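Local atomic coordinates of glycoside Hydrolase (PDB entry 5TA0), a protein that probably hydrolyses agarose in the gut symbiont Bacteroides uniformis, holding an agar-derived oligosaccharide, neoagarooctaose, in its glycan pocket. Residues Pro195-Val200 / Asn363-Met368; Leu254-Arg259 / Gly629-Thr634; Leu282-Cys287 / Leu347-Ser352; Leu392-Glu395 / Ser400-Gly403. One frame throughout, in Å; residues are numbered along the deposited sequence. Where two conformers were deposited one is given.

Interaction 1: Pro195-Val200 / Asn363-Met368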
loop_
_atom_site.group_PDB
_atom_site.type_symbol
_atom_site.label_atom_id
_atom_site.label_comp_id
_atom_site.label_asym_id
_atom_site.label_seq_id
_atom_site.Cartn_x
_atom_site.Cartn_y
_atom_site.Cartn_z
ATOM N N PRO A 195 -11.801 16.107 -2.608
ATOM C CA PRO A 195 -11.015 14.876 -2.428
ATOM C C PRO A 195 -11.819 13.618 -2.631
ATOM O O PRO A 195 -13.018 13.580 -2.313
ATOM C CB PRO A 195 -10.494 14.981 -0.986
ATOM C CG PRO A 195 -11.238 16.040 -0.351
ATOM C CD PRO A 195 -11.923 16.884 -1.364
ATOM N N GLY A 196 -11.169 12.577 -3.150
ATOM C CA GLY A 196 -11.791 11.268 -3.182
ATOM C C GLY A 196 -11.879 10.581 -1.837
ATOM O O GLY A 196 -12.755 9.754 -1.597
ATOM N N PHE A 197 -10.931 10.920 -0.934
ATOM C CA PHE A 197 -10.787 10.241 0.354
ATOM C C PHE A 197 -10.277 11.236 1.375
ATOM O O PHE A 197 -9.357 12.003 1.080
ATOM C CB PHE A 197 -9.755 9.114 0.254
ATOM C CG PHE A 197 -10.082 8.070 -0.764
ATOM C CD1 PHE A 197 -10.799 6.938 -0.426
ATOM C CD2 PHE A 197 -9.706 8.248 -2.093
ATOM C CE1 PHE A 197 -11.080 5.969 -1.389
ATOM C CE2 PHE A 197 -10.041 7.303 -3.055
ATOM C CZ PHE A 197 -10.716 6.172 -2.694
ATOM N N CYS A 198 -10.856 11.212 2.569
ATOM C CA CYS A 198 -10.394 12.006 3.710
ATOM C C CYS A 198 -9.933 11.095 4.821
ATOM O O CYS A 198 -10.730 10.526 5.569
ATOM C CB CYS A 198 -11.488 12.956 4.186
ATOM S SG CYS A 198 -11.869 14.278 3.012
ATOM N N GLU A 199 -8.619 11.003 4.967
ATOM C CA GLU A 199 -8.051 10.381 6.146
ATOM C C GLU A 199 -8.192 11.363 7.294
ATOM O O GLU A 199 -8.112 12.564 7.106
ATOM C CB GLU A 199 -6.576 10.043 5.935
ATOM C CG GLU A 199 -6.250 9.067 4.803
ATOM C CD GLU A 199 -4.742 8.913 4.636
ATOM O OE1 GLU A 199 -4.053 9.926 4.395
ATOM O OE2 GLU A 199 -4.252 7.754 4.820
ATOM N N VAL A 200 -8.389 10.836 8.497
ATOM C CA VAL A 200 -8.573 11.718 9.659
ATOM C C VAL A 200 -7.264 12.412 10.049
ATOM O O VAL A 200 -7.185 13.649 10.152
ATOM C CB VAL A 200 -9.191 10.931 10.840
ATOM C CG1 VAL A 200 -9.159 11.733 12.140
ATOM C CG2 VAL A 200 -10.632 10.529 10.485
ATOM N N ASN A 363 -9.966 -5.423 -2.582
ATOM C CA ASN A 363 -10.082 -4.823 -1.235
ATOM C C ASN A 363 -9.041 -3.753 -0.952
ATOM O O ASN A 363 -8.817 -3.392 0.223
ATOM C CB ASN A 363 -9.981 -5.919 -0.178
ATOM C CG ASN A 363 -11.204 -6.816 -0.157
ATOM O OD1 ASN A 363 -12.338 -6.343 -0.259
ATOM N ND2 ASN A 363 -10.977 -8.093 0.022
ATOM N N ILE A 364 -8.385 -3.244 -1.981
ATOM C CA ILE A 364 -7.485 -2.097 -1.853
ATOM C C ILE A 364 -8.046 -0.945 -2.662
ATOM O O ILE A 364 -8.300 -1.089 -3.856
ATOM C CB ILE A 364 -6.032 -2.447 -2.250
ATOM C CG1 ILE A 364 -5.486 -3.357 -1.134
ATOM C CG2 ILE A 364 -5.199 -1.185 -2.482
ATOM C CD1 ILE A 364 -4.067 -3.753 -1.233
ATOM N N CYS A 365 -8.307 0.171 -1.996
ATOM C CA CYS A 365 -8.900 1.312 -2.690
ATOM C C CYS A 365 -7.861 2.272 -3.251
ATOM O O CYS A 365 -8.172 3.116 -4.095
ATOM C CB CYS A 365 -9.902 2.059 -1.808
ATOM S SG CYS A 365 -9.272 2.750 -0.262
ATOM N N TYR A 366 -6.619 2.201 -2.756
ATOM C CA TYR A 366 -5.564 3.142 -3.165
ATOM C C TYR A 366 -4.264 2.697 -2.517
ATOM O O TYR A 366 -4.275 2.350 -1.326
ATOM C CB TYR A 366 -5.892 4.553 -2.627
ATOM C CG TYR A 366 -5.673 5.739 -3.546
ATOM C CD1 TYR A 366 -6.544 6.805 -3.516
ATOM C CD2 TYR A 366 -4.592 5.815 -4.404
ATOM C CE1 TYR A 366 -6.355 7.919 -4.300
ATOM C CE2 TYR A 366 -4.393 6.908 -5.221
ATOM C CZ TYR A 366 -5.254 7.976 -5.151
ATOM O OH TYR A 366 -4.998 9.074 -5.960
ATOM N N ALA A 367 -3.170 2.683 -3.249
ATOM C CA ALA A 367 -1.860 2.389 -2.672
ATOM C C ALA A 367 -0.902 3.396 -3.282
ATOM O O ALA A 367 -0.819 3.479 -4.533
ATOM C CB ALA A 367 -1.434 0.964 -2.963
ATOM N N MET A 368 -0.196 4.174 -2.460
ATOM C CA MET A 368 0.595 5.302 -2.956
ATOM C C MET A 368 2.038 5.204 -2.499
ATOM O O MET A 368 2.332 5.375 -1.306
ATOM C CB MET A 368 -0.018 6.615 -2.482
ATOM C CG MET A 368 0.584 7.898 -3.037
ATOM S SD MET A 368 -0.488 9.326 -2.784
ATOM C CE MET A 368 -1.757 8.970 -4.001
#
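F197 reaches from one strand to meet both C365 and Y366 of 363-368 through the far part of its ring. CE2 of F197 lies 3.6 Å from CD1 of Y366, and this approach comes at the edge of the tyrosine ring, close to its plane. The two ring planes are inclined at 66° with centroids 5.6 Å apart, an oblique pairing. CE1 of F197 takes the sulfur: SG of C365 is 3.9 Å from it, giving an oblique sulfur-aromatic contact. That thiol sits between the backbone N and carbonyl carbon of its own residue (chi1 60°), which turns it toward the phenylalanine. The contact is entirely apolar, and the tyrosine hydroxyl finds its partner elsewhere, in the backbone O of N135.

Further out, F277 meets F197 edge-to-face, and M322 touches both F197 and C365. Strands 134-140, 277-285 and 321-326 thus contribute to the same cluster. Strands 197-199 and 364-369 are fourth and eighth in an eight-stranded parallel sheet with sequential order; their side chains meeting across its interior are consistent with the core of a (beta/alpha)8 barrel.

Interaction 2: Leu254-Arg259 / Gly629-Thr634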
loop_
_atom_site.group_PDB
_atom_site.type_symbol
_atom_site.label_atom_id
_atom_site.label_comp_id
_atom_site.label_asym_id
_atom_site.label_seq_id
_atom_site.Cartn_x
_atom_site.Cartn_y
_atom_site.Cartn_z
ATOM N N LEU A 254 3.798 -7.672 18.216
ATOM C CA LEU A 254 4.615 -7.179 19.357
ATOM C C LEU A 254 3.871 -7.350 20.674
ATOM O O LEU A 254 2.643 -7.357 20.740
ATOM C CB LEU A 254 5.026 -5.725 19.152
ATOM C CG LEU A 254 5.940 -5.468 17.950
ATOM C CD1 LEU A 254 6.328 -4.000 17.921
ATOM C CD2 LEU A 254 7.168 -6.353 17.896
ATOM N N GLN A 255 4.670 -7.508 21.732
ATOM C CA GLN A 255 4.170 -7.846 23.071
ATOM C C GLN A 255 3.215 -9.051 23.071
ATOM O O GLN A 255 2.136 -9.025 23.678
ATOM C CB GLN A 255 3.544 -6.620 23.728
ATOM C CG GLN A 255 4.557 -5.519 24.042
ATOM C CD GLN A 255 4.899 -4.637 22.861
ATOM O OE1 GLN A 255 3.993 -4.124 22.180
ATOM N NE2 GLN A 255 6.179 -4.437 22.617
ATOM N N ASN A 256 3.602 -10.098 22.339
ATOM C CA ASN A 256 2.799 -11.332 22.266
ATOM C C ASN A 256 1.361 -11.090 21.790
ATOM O O ASN A 256 0.400 -11.645 22.311
ATOM C CB ASN A 256 2.776 -12.042 23.624
ATOM C CG ASN A 256 2.417 -13.509 23.513
ATOM O OD1 ASN A 256 2.739 -14.175 22.516
ATOM N ND2 ASN A 256 1.754 -14.030 24.538
ATOM N N PHE A 257 1.256 -10.245 20.765
ATOM C CA PHE A 257 -0.018 -9.737 20.214
ATOM C C PHE A 257 -0.798 -8.782 21.080
ATOM O O PHE A 257 -1.915 -8.390 20.725
ATOM C CB PHE A 257 -0.925 -10.847 19.638
ATOM C CG PHE A 257 -0.394 -11.437 18.365
ATOM C CD1 PHE A 257 0.528 -12.487 18.385
ATOM C CD2 PHE A 257 -0.770 -10.928 17.129
ATOM C CE1 PHE A 257 1.038 -13.013 17.211
ATOM C CE2 PHE A 257 -0.250 -11.449 15.954
ATOM C CZ PHE A 257 0.637 -12.496 15.989
ATOM N N GLY A 258 -0.205 -8.343 22.195
ATOM C CA GLY A 258 -0.757 -7.251 22.948
ATOM C C GLY A 258 -0.883 -5.969 22.124
ATOM O O GLY A 258 -1.758 -5.170 22.363
ATOM N N ARG A 259 0.017 -5.782 21.162
ATOM C CA ARG A 259 -0.063 -4.565 20.316
ATOM C C ARG A 259 -1.279 -4.597 19.399
ATOM O O ARG A 259 -1.997 -3.591 19.293
ATOM C CB ARG A 259 1.215 -4.327 19.541
ATOM C CG ARG A 259 1.210 -3.018 18.760
ATOM C CD ARG A 259 2.596 -2.556 18.436
ATOM N NE ARG A 259 2.638 -1.463 17.452
ATOM C CZ ARG A 259 3.493 -0.449 17.471
ATOM N NH1 ARG A 259 3.511 0.440 16.473
ATOM N NH2 ARG A 259 4.323 -0.261 18.492
ATOM N N GLY A 629 4.233 -21.972 22.467
ATOM C CA GLY A 629 4.456 -20.533 22.360
ATOM C C GLY A 629 3.955 -19.947 21.067
ATOM O O GLY A 629 3.933 -20.594 20.022
ATOM N N GLY A 630 3.603 -18.678 21.157
ATOM C CA GLY A 630 3.161 -17.917 19.994
ATOM C C GLY A 630 1.699 -18.169 19.671
ATOM O O GLY A 630 0.950 -18.775 20.434
ATOM N N HIS A 631 1.310 -17.696 18.488
ATOM C CA HIS A 631 -0.080 -17.740 18.052
ATOM C C HIS A 631 -0.215 -18.101 16.599
ATOM O O HIS A 631 0.672 -17.812 15.789
ATOM C CB HIS A 631 -0.737 -16.361 18.211
ATOM C CG HIS A 631 -0.907 -15.904 19.625
ATOM N ND1 HIS A 631 0.123 -15.347 20.356
ATOM C CD2 HIS A 631 -1.993 -15.882 20.425
ATOM C CE1 HIS A 631 -0.330 -15.013 21.553
ATOM N NE2 HIS A 631 -1.603 -15.338 21.629
ATOM N N VAL A 632 -1.342 -18.716 16.284
ATOM C CA VAL A 632 -1.880 -18.689 14.915
ATOM C C VAL A 632 -2.755 -17.440 14.855
ATOM O O VAL A 632 -3.770 -17.357 15.539
ATOM C CB VAL A 632 -2.717 -19.939 14.610
ATOM C CG1 VAL A 632 -3.273 -19.873 13.198
ATOM C CG2 VAL A 632 -1.885 -21.206 14.823
ATOM N N SER A 633 -2.317 -16.446 14.070
ATOM C CA SER A 633 -3.042 -15.184 13.973
ATOM C C SER A 633 -4.319 -15.342 13.142
ATOM O O SER A 633 -5.389 -14.945 13.578
ATOM C CB SER A 633 -2.154 -14.077 13.407
ATOM O OG SER A 633 -1.549 -14.475 12.212
ATOM N N THR A 634 -4.185 -15.943 11.956
ATOM C CA THR A 634 -5.315 -16.134 11.040
ATOM C C THR A 634 -5.147 -17.416 10.254
ATOM O O THR A 634 -4.022 -17.843 9.972
ATOM C CB THR A 634 -5.460 -14.963 10.028
ATOM O OG1 THR A 634 -4.275 -14.840 9.253
ATOM C CG2 THR A 634 -5.762 -13.652 10.725
HETATM O O HOH W 1 2.732 -14.724 19.598
HETATM O O HOH W 2 3.419 -16.981 23.553
#
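The aromatic part of this contact is an offset edge-to-face pair between F257 and H631, in which the phenylalanine turns its edge toward the face of the imidazole. The planes stand 67° apart, and CD1 of F257 comes within 3.5 Å of ND1 of H631. With CG of F257 beside its backbone N (chi1 -71°), the ring reaches the imidazole, and the side chains slide past each other in opposite directions. The far end of the phenylalanine ring touches the strand two residues on, its CZ 4.1 Å from CB of S633.

The polar part is carried largely by water. OD1 of N256 accepts a hydrogen bond from one water at 3.0 Å, and this water is also bonded to ND1 of H631 at 2.8 Å, lying in the plane of the imidazole at its edge. A second water donates to the same OD1 and accepts from the backbone N of G630, 2.9 Å away. With a glycerol hydroxyl bound as well, three partners gather on this one amide oxygen. N256 also meets H631 directly, OD1 lying 3.3 Å from CE1 near the ring plane, with the amide and ring planes 54° apart.

Apolar neighbours enclose the phenylalanine: F603 pairs with it edge-to-face, and L536 and M306 touch it. On the chain, F257 lies inside a type I' turn from Q255 to G258 and at the N-cap position of helix 258-262. A turn between strand 242-247 of the parallel sheet and that helix is thereby docked on strand 631-642 of the C-terminal beta domain, a partly hydrated interdomain interface.

Interaction 3: Leu282-Cys287 / Leu347-Ser352. With EDO (1,2-ethanediol), chain O.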
loop_
_atom_site.group_PDB
_atom_site.type_symbol
_atom_site.label_atom_id
_atom_site.label_comp_id
_atom_site.label_asym_id
_atom_site.label_seq_id
_atom_site.Cartn_x
_atom_site.Cartn_y
_atom_site.Cartn_z
ATOM N N LEU A 282 3.098 1.287 5.183
ATOM C CA LEU A 282 3.906 0.044 5.181
ATOM C C LEU A 282 5.313 0.333 4.688
ATOM O O LEU A 282 5.527 0.570 3.489
ATOM C CB LEU A 282 3.237 -1.026 4.310
ATOM C CG LEU A 282 1.948 -1.600 4.876
ATOM C CD1 LEU A 282 1.246 -2.413 3.810
ATOM C CD2 LEU A 282 2.202 -2.429 6.128
ATOM N N TYR A 283 6.272 0.262 5.603
ATOM C CA TYR A 283 7.657 0.505 5.258
ATOM C C TYR A 283 8.553 -0.669 5.619
ATOM O O TYR A 283 8.553 -1.168 6.753
ATOM C CB TYR A 283 8.145 1.739 5.963
ATOM C CG TYR A 283 7.664 3.033 5.372
ATOM C CD1 TYR A 283 8.164 3.496 4.181
ATOM C CD2 TYR A 283 6.760 3.816 6.038
ATOM C CE1 TYR A 283 7.764 4.708 3.662
ATOM C CE2 TYR A 283 6.361 5.033 5.536
ATOM C CZ TYR A 283 6.861 5.478 4.339
ATOM O OH TYR A 283 6.477 6.720 3.857
ATOM N N ASP A 284 9.336 -1.088 4.635
ATOM C CA ASP A 284 10.459 -2.000 4.861
ATOM C C ASP A 284 11.569 -1.222 5.558
ATOM O O ASP A 284 11.729 -0.021 5.347
ATOM C CB ASP A 284 11.024 -2.480 3.517
ATOM C CG ASP A 284 10.189 -3.583 2.854
ATOM O OD1 ASP A 284 9.470 -4.331 3.553
ATOM O OD2 ASP A 284 10.318 -3.718 1.621
ATOM N N PHE A 285 12.332 -1.942 6.363
ATOM C CA PHE A 285 13.557 -1.399 6.990
ATOM C C PHE A 285 14.794 -2.132 6.441
ATOM O O PHE A 285 15.310 -3.067 7.074
ATOM C CB PHE A 285 13.542 -1.520 8.523
ATOM C CG PHE A 285 12.555 -0.642 9.265
ATOM C CD1 PHE A 285 11.792 0.347 8.679
ATOM C CD2 PHE A 285 12.445 -0.808 10.640
ATOM C CE1 PHE A 285 10.943 1.140 9.449
ATOM C CE2 PHE A 285 11.592 -0.042 11.412
ATOM C CZ PHE A 285 10.851 0.945 10.810
ATOM N N PRO A 286 15.302 -1.724 5.274
ATOM C CA PRO A 286 16.494 -2.400 4.717
ATOM C C PRO A 286 17.798 -2.120 5.441
ATOM O O PRO A 286 18.760 -2.853 5.212
ATOM C CB PRO A 286 16.562 -1.866 3.291
ATOM C CG PRO A 286 15.889 -0.522 3.384
ATOM C CD PRO A 286 14.765 -0.721 4.335
ATOM N N CYS A 287 17.850 -1.108 6.287
ATOM C CA CYS A 287 19.124 -0.713 6.908
ATOM C C CYS A 287 18.879 0.119 8.162
ATOM O O CYS A 287 18.967 1.340 8.134
ATOM C CB CYS A 287 19.979 0.046 5.898
ATOM S SG CYS A 287 19.194 1.465 5.125
ATOM N N LEU A 347 13.141 1.818 -4.424
ATOM C CA LEU A 347 12.601 1.158 -5.631
ATOM C C LEU A 347 12.249 -0.299 -5.375
ATOM O O LEU A 347 11.168 -0.796 -5.766
ATOM C CB LEU A 347 13.575 1.266 -6.819
ATOM C CG LEU A 347 13.650 2.640 -7.468
ATOM C CD1 LEU A 347 14.889 2.725 -8.342
ATOM C CD2 LEU A 347 12.393 2.952 -8.268
ATOM N N LYS A 348 13.174 -1.046 -4.775
ATOM C CA LYS A 348 12.951 -2.500 -4.657
ATOM C C LYS A 348 11.809 -2.817 -3.710
ATOM O O LYS A 348 11.070 -3.770 -3.923
ATOM C CB LYS A 348 14.241 -3.256 -4.300
ATOM C CG LYS A 348 14.795 -3.009 -2.925
ATOM C CD LYS A 348 16.152 -3.695 -2.755
ATOM C CE LYS A 348 16.852 -3.375 -1.453
ATOM N NZ LYS A 348 16.282 -4.107 -0.290
ATOM N N SER A 349 11.647 -2.009 -2.654
ATOM C CA SER A 349 10.502 -2.175 -1.762
ATOM C C SER A 349 9.202 -1.807 -2.466
ATOM O O SER A 349 8.199 -2.503 -2.295
ATOM C CB SER A 349 10.688 -1.344 -0.498
ATOM O OG SER A 349 11.660 -1.954 0.351
ATOM N N THR A 350 9.230 -0.737 -3.245
ATOM C CA THR A 350 8.039 -0.316 -3.964
ATOM C C THR A 350 7.522 -1.395 -4.895
ATOM O O THR A 350 6.319 -1.719 -4.868
ATOM C CB THR A 350 8.277 0.968 -4.771
ATOM O OG1 THR A 350 8.733 1.994 -3.896
ATOM C CG2 THR A 350 6.965 1.432 -5.396
ATOM N N ASN A 351 8.399 -1.961 -5.716
ATOM C CA ASN A 351 7.953 -2.942 -6.689
ATOM C C ASN A 351 7.358 -4.185 -6.027
ATOM O O ASN A 351 6.316 -4.682 -6.455
ATOM C CB ASN A 351 9.105 -3.341 -7.621
ATOM C CG ASN A 351 9.348 -2.342 -8.715
ATOM O OD1 ASN A 351 8.435 -1.754 -9.260
ATOM N ND2 ASN A 351 10.600 -2.105 -9.020
ATOM N N SER A 352 8.008 -4.701 -4.983
ATOM C CA SER A 352 7.507 -5.881 -4.307
ATOM C C SER A 352 6.169 -5.615 -3.627
ATOM O O SER A 352 5.227 -6.402 -3.771
ATOM C CB SER A 352 8.501 -6.467 -3.305
ATOM O OG SER A 352 9.670 -6.933 -3.954
HETATM C C1 EDO O . 8.443 5.698 -6.673
HETATM O O1 EDO O . 7.337 4.911 -6.997
HETATM C C2 EDO O . 9.499 4.690 -6.290
HETATM O O2 EDO O . 9.363 4.542 -4.881
#
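A short side-chain hydrogen bond, D284 to S349, ties a strand of the parallel sheet to a helix packed beside it. It forms in buried surroundings at the end of strand 277-285, where D284 directs its side chain at helix 340-358 while Y283 and F285 start out away from it. The hydroxyl OG of S349 donates to OD2 of D284 over 2.6 Å, and OD2 receives it on its anti lone pair, the one facing away from the other carboxylate oxygen. S349 presents the hydroxyl with OG beside its backbone N (chi1 -74°). OD1 of D284 is taken up by the backbone N atoms of R295 and K296, so both carboxylate oxygens are held and the group's rotation is fixed.

The end of K348 makes a loose van der Waals approach to the proline ring alongside, CB of P286 being 4.2 Å from NZ of K348. The lysine chain runs extended until its last torsion folds the ammonium over (chi4 77°). Its salt bridge is with E506; D284 is not in contact with it, OD2 being 6.3 Å from NZ, although its charge may still contribute favourably.

T350, next after S349, points away from the strand, and its OG1 accepts a hydrogen bond from O2 of an ethanediol at 2.8 Å, a molecule probably from the crystallisation liquor and also bonded to Y414. F285, in contrast, belongs to the glycan pocket and touches a galactose unit. Strand 277-285 is backbone-bonded to the chain at S327, just beyond strand 321-326, while helix 340-358 lies between that sheet and F413 of helix 411-416, and its S352 reaches N450 of strand 444-451.

Interaction 4: Leu392-Glu395 / Ser400-Gly403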
loop_
_atom_site.group_PDB
_atom_site.type_symbol
_atom_site.label_atom_id
_atom_site.label_comp_id
_atom_site.label_asym_id
_atom_site.label_seq_id
_atom_site.Cartn_x
_atom_site.Cartn_y
_atom_site.Cartn_z
ATOM N N LEU A 392 12.602 14.437 -7.946
ATOM C CA LEU A 392 13.538 15.394 -8.553
ATOM C C LEU A 392 14.640 15.679 -7.558
ATOM O O LEU A 392 14.379 15.847 -6.362
ATOM C CB LEU A 392 12.858 16.723 -8.849
ATOM C CG LEU A 392 11.686 16.742 -9.811
ATOM C CD1 LEU A 392 11.046 18.127 -9.781
ATOM C CD2 LEU A 392 12.114 16.332 -11.196
ATOM N N ARG A 393 15.859 15.834 -8.079
ATOM C CA ARG A 393 17.000 16.255 -7.275
ATOM C C ARG A 393 17.816 17.260 -8.088
ATOM O O ARG A 393 17.767 17.249 -9.312
ATOM C CB ARG A 393 17.803 15.044 -6.821
ATOM C CG ARG A 393 18.274 14.093 -7.904
ATOM C CD ARG A 393 19.693 14.416 -8.326
ATOM N NE ARG A 393 20.163 13.598 -9.448
ATOM C CZ ARG A 393 21.246 13.862 -10.177
ATOM N NH1 ARG A 393 21.585 13.035 -11.161
ATOM N NH2 ARG A 393 21.986 14.943 -9.936
ATOM N N ARG A 394 18.542 18.134 -7.415
ATOM C CA ARG A 394 19.310 19.157 -8.131
ATOM C C ARG A 394 20.512 18.514 -8.810
ATOM O O ARG A 394 21.066 17.518 -8.323
ATOM C CB ARG A 394 19.711 20.266 -7.189
ATOM C CG ARG A 394 18.520 21.105 -6.745
ATOM C CD ARG A 394 18.948 22.307 -5.917
ATOM N NE ARG A 394 17.878 23.252 -5.559
ATOM C CZ ARG A 394 17.525 24.346 -6.236
ATOM N NH1 ARG A 394 16.546 25.117 -5.774
ATOM N NH2 ARG A 394 18.104 24.690 -7.373
ATOM N N GLU A 395 20.892 19.064 -9.958
ATOM C CA GLU A 395 21.906 18.421 -10.793
ATOM C C GLU A 395 23.248 18.235 -10.093
ATOM O O GLU A 395 23.946 17.285 -10.398
ATOM C CB GLU A 395 22.083 19.112 -12.145
ATOM C CG GLU A 395 22.549 20.548 -12.116
ATOM C CD GLU A 395 22.401 21.254 -13.467
ATOM O OE1 GLU A 395 22.052 22.465 -13.474
ATOM O OE2 GLU A 395 22.600 20.593 -14.523
ATOM N N SER A 400 26.545 19.250 -3.811
ATOM C CA SER A 400 25.893 20.450 -3.329
ATOM C C SER A 400 24.453 20.497 -3.807
ATOM O O SER A 400 24.098 19.931 -4.859
ATOM C CB SER A 400 26.619 21.711 -3.780
ATOM O OG SER A 400 26.621 21.855 -5.175
ATOM N N PHE A 401 23.658 21.223 -3.039
ATOM C CA PHE A 401 22.244 21.419 -3.356
ATOM C C PHE A 401 22.148 22.640 -4.293
ATOM O O PHE A 401 21.632 23.693 -3.924
ATOM C CB PHE A 401 21.470 21.572 -2.054
ATOM C CG PHE A 401 19.965 21.544 -2.219
ATOM C CD1 PHE A 401 19.307 20.384 -2.600
ATOM C CD2 PHE A 401 19.213 22.682 -1.945
ATOM C CE1 PHE A 401 17.922 20.364 -2.709
ATOM C CE2 PHE A 401 17.831 22.666 -2.061
ATOM C CZ PHE A 401 17.191 21.506 -2.440
ATOM N N THR A 402 22.650 22.469 -5.510
ATOM C CA THR A 402 22.700 23.564 -6.490
ATOM C C THR A 402 22.452 23.001 -7.866
ATOM O O THR A 402 22.611 21.794 -8.095
ATOM C CB THR A 402 24.066 24.301 -6.489
ATOM O OG1 THR A 402 25.107 23.392 -6.893
ATOM C CG2 THR A 402 24.357 24.942 -5.110
ATOM N N GLY A 403 22.093 23.889 -8.788
ATOM C CA GLY A 403 21.805 23.507 -10.152
ATOM C C GLY A 403 20.314 23.243 -10.320
ATOM O O GLY A 403 19.564 23.200 -9.338
#
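R394 sets CG beside its backbone N (chi1 -70°) and runs extended from CG to NE, which brings CD against the ring face of F401; the last torsion (chi4 -93°) then swings the guanidinium out toward O of G403. F401 meets it because its own CG stands opposite the backbone N, carrying the ring over to the arginine. CD of R394 lies over one face of the F401 ring, 3.7 Å from the centroid and centred on it, a CH-pi contact. The guanidinium is set off to one side, CZ 4.9 Å from that centroid, and its plane is inclined 73° to the ring, making an off-centre cation-pi interaction. NH2 of R394 donates to the backbone O of G403 at 2.9 Å, while NH1 forms a salt bridge with E376.

These residues close a surface beta hairpin: strands 392-394 and 405-407 form a two-stranded antiparallel sheet, and the returning connection passes through an inverse gamma turn centred on F401. Beside the arginine, CB of R394 rests 3.4 Å from O of T402. G403, without a side chain, lets E395 approach its backbone closely, CG of E395 lying 3.6 Å from CA of G403; OE1 of that glutamate bonds the backbone N of E404. Within the connection, OG of S400 and OG1 of T402 are hydrogen-bonded at 2.8 Å. Y379 stacks with F401.

Interactions 1 and 3 belong to the buried barrel and share its parallel sheet, but differ in layer: interaction 1 is an apolar cluster between strands, interaction 3 a polar tie from a strand to an outer helix. Helix 340-358 leads directly into strand 364-369, so the two follow each other along the chain, their centres about 20 Å apart. Interaction 2, also largely buried, joins separate domains and admits water where its asparagine is exposed. Interaction 4 is a surface contact, local in sequence, relying on a charged side chain against a ring and a carbonyl. Interactions 2 and 4 are the most widely separated, centres about 46 Å apart.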